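Local structure of hypothetical protein TM1070 (Thermotoga maritima, 1NC7) at residues G25-F30 / N108-M113. The protein is of uncharacterised function but belongs to the sensory rhodopsin transducer family, binds magnesium ions and may take part in signal transduction. Numbering follows the deposited sequence.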
loop_
_atom_site.group_PDB
_atom_site.type_symbol
_atom_site.label_atom_id
_atom_site.label_comp_id
_atom_site.label_asym_id
_atom_site.label_seq_id
_atom_site.Cartn_x
_atom_site.Cartn_y
_atom_site.Cartn_z
ATOM N N GLY D 25 -9.623 -14.027 6.484
ATOM C CA GLY D 25 -8.326 -14.078 5.840
ATOM C C GLY D 25 -8.222 -15.020 4.662
ATOM O O GLY D 25 -9.225 -15.474 4.110
ATOM N N ALA D 26 -6.985 -15.307 4.280
ATOM C CA ALA D 26 -6.700 -16.186 3.157
ATOM C C ALA D 26 -5.538 -17.104 3.511
ATOM O O ALA D 26 -4.729 -16.790 4.380
ATOM C CB ALA D 26 -6.357 -15.358 1.928
ATOM N N ARG D 27 -5.446 -18.238 2.827
ATOM C CA ARG D 27 -4.378 -19.182 3.114
ATOM C C ARG D 27 -3.059 -18.915 2.392
ATOM O O ARG D 27 -2.024 -19.457 2.777
ATOM C CB ARG D 27 -4.855 -20.606 2.827
ATOM C CG ARG D 27 -5.876 -21.102 3.846
ATOM C CD ARG D 27 -6.266 -22.546 3.594
ATOM N NE ARG D 27 -5.111 -23.439 3.623
ATOM C CZ ARG D 27 -5.169 -24.743 3.374
ATOM N NH1 ARG D 27 -6.330 -25.311 3.074
ATOM N NH2 ARG D 27 -4.068 -25.481 3.421
ATOM N N LYS D 28 -3.085 -18.080 1.358
ATOM C CA LYS D 28 -1.862 -17.781 0.622
ATOM C C LYS D 28 -1.658 -16.283 0.434
ATOM O O LYS D 28 -2.579 -15.569 0.042
ATOM C CB LYS D 28 -1.879 -18.479 -0.738
ATOM C CG LYS D 28 -1.957 -19.997 -0.639
ATOM C CD LYS D 28 -1.816 -20.646 -2.007
ATOM C CE LYS D 28 -1.992 -22.155 -1.922
ATOM N NZ LYS D 28 -1.031 -22.781 -0.972
ATOM N N TRP D 29 -0.441 -15.823 0.717
ATOM C CA TRP D 29 -0.091 -14.408 0.598
ATOM C C TRP D 29 1.194 -14.227 -0.199
ATOM O O TRP D 29 2.113 -15.040 -0.098
ATOM C CB TRP D 29 0.049 -13.786 1.991
ATOM C CG TRP D 29 -1.260 -13.694 2.692
ATOM C CD1 TRP D 29 -1.899 -14.683 3.394
ATOM C CD2 TRP D 29 -2.151 -12.576 2.674
ATOM N NE1 TRP D 29 -3.136 -14.246 3.806
ATOM C CE2 TRP D 29 -3.315 -12.957 3.377
ATOM C CE3 TRP D 29 -2.079 -11.287 2.127
ATOM C CZ2 TRP D 29 -4.403 -12.094 3.543
ATOM C CZ3 TRP D 29 -3.160 -10.430 2.294
ATOM C CH2 TRP D 29 -4.306 -10.839 2.998
ATOM N N PHE D 30 1.255 -13.148 -0.977
ATOM C CA PHE D 30 2.398 -12.880 -1.847
ATOM C C PHE D 30 2.900 -11.439 -1.763
ATOM O O PHE D 30 2.109 -10.493 -1.807
ATOM C CB PHE D 30 2.002 -13.188 -3.294
ATOM C CG PHE D 30 1.488 -14.589 -3.501
ATOM C CD1 PHE D 30 2.319 -15.579 -4.005
ATOM C CD2 PHE D 30 0.177 -14.916 -3.173
ATOM C CE1 PHE D 30 1.848 -16.885 -4.181
ATOM C CE2 PHE D 30 -0.306 -16.215 -3.343
ATOM C CZ PHE D 30 0.532 -17.199 -3.848
ATOM N N ASN D 108 -2.053 -23.085 6.789
ATOM C CA ASN D 108 -3.027 -24.169 6.839
ATOM C C ASN D 108 -4.415 -23.613 7.155
ATOM O O ASN D 108 -5.429 -24.251 6.876
ATOM C CB ASN D 108 -2.608 -25.210 7.886
ATOM C CG ASN D 108 -2.622 -24.661 9.296
ATOM O OD1 ASN D 108 -2.155 -23.554 9.547
ATOM N ND2 ASN D 108 -3.152 -25.445 10.231
ATOM N N VAL D 109 -4.451 -22.415 7.735
ATOM C CA VAL D 109 -5.704 -21.748 8.071
ATOM C C VAL D 109 -5.622 -20.295 7.609
ATOM O O VAL D 109 -4.531 -19.741 7.472
ATOM C CB VAL D 109 -5.990 -21.765 9.592
ATOM C CG1 VAL D 109 -6.130 -23.200 10.081
ATOM C CG2 VAL D 109 -4.882 -21.039 10.343
ATOM N N PRO D 110 -6.774 -19.662 7.363
ATOM C CA PRO D 110 -6.793 -18.267 6.912
ATOM C C PRO D 110 -6.111 -17.293 7.870
ATOM O O PRO D 110 -6.302 -17.364 9.084
ATOM C CB PRO D 110 -8.283 -17.970 6.771
ATOM C CG PRO D 110 -8.869 -19.319 6.437
ATOM C CD PRO D 110 -8.137 -20.219 7.396
ATOM N N VAL D 111 -5.307 -16.394 7.307
ATOM C CA VAL D 111 -4.618 -15.359 8.075
ATOM C C VAL D 111 -4.545 -14.118 7.189
ATOM O O VAL D 111 -4.989 -14.146 6.044
ATOM C CB VAL D 111 -3.178 -15.786 8.471
ATOM C CG1 VAL D 111 -3.231 -16.956 9.440
ATOM C CG2 VAL D 111 -2.374 -16.157 7.230
ATOM N N VAL D 112 -4.011 -13.024 7.722
ATOM C CA VAL D 112 -3.870 -11.803 6.935
ATOM C C VAL D 112 -2.428 -11.351 7.101
ATOM O O VAL D 112 -1.870 -11.437 8.198
ATOM C CB VAL D 112 -4.817 -10.684 7.418
ATOM C CG1 VAL D 112 -4.690 -9.475 6.496
ATOM C CG2 VAL D 112 -6.257 -11.184 7.426
HETATM N N MSE D 113 -1.823 -10.880 6.015
HETATM C CA MSE D 113 -0.430 -10.451 6.067
HETATM C C MSE D 113 -0.151 -9.102 5.431
HETATM O O MSE D 113 -0.824 -8.690 4.483
HETATM C CB MSE D 113 0.465 -11.494 5.406
HETATM C CG MSE D 113 0.426 -12.842 6.078
HETATM SE SE MSE D 113 1.776 -14.013 5.376
HETATM C CE MSE D 113 0.937 -15.687 5.806
#
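The carbonyl oxygen A26 O is gripped by two N-H groups: V111 N donates to it across the contact over 3.0 Å, and indole NE1 of W29, from its own segment, over 3.1 Å. Both donors stand well out of the carbonyl plane, on opposite faces. In return A26 N binds V111 O over 2.9 Å, almost straight at 169°, completing an antiparallel hydrogen-bonded pair just before the chain turns at R27. NE1 of W29 also leans on V111 O, a weak bond bent to 128°, so the indole N-H is shared between the two carbonyl oxygens of the pair.

Past the corner, strands 28-30 and 110-113 run nearly parallel, 7.7 Å at the closest approach of their axes, and the indole lies between them. W29 carries CG anti to its carbonyl carbon (chi1 -69°), which lays one ring face on the second strand: backbone M113 N sits over the ring centre, while M113 CG makes a CH-pi contact 4.1 Å from the centroid of the five-membered ring. Selenomethionine M113 then runs its SE obliquely past that ring to W29 CB, a Met-aromatic contact. At the far end V112 CG1 meets CH2 of W29. The contact thus joins strands 28-34 and 110-121 of this all-beta chain; W134 of the same chain also meets the indole, and Y133 of a second subunit meets it edge-to-face, carrying the contact into the tetramer.

N108 O stands over one face of the R27 guanidinium, off toward its rim, without a bond; R27 NE bonds S107 O instead. Replacing W29 by a leucine would probably leave A26 O with one donor fewer and open a gap above M113. The indole thus works both ways, its buried N-H satisfied by backbone oxygens while one of its faces packs on the backbone and side chain of M113.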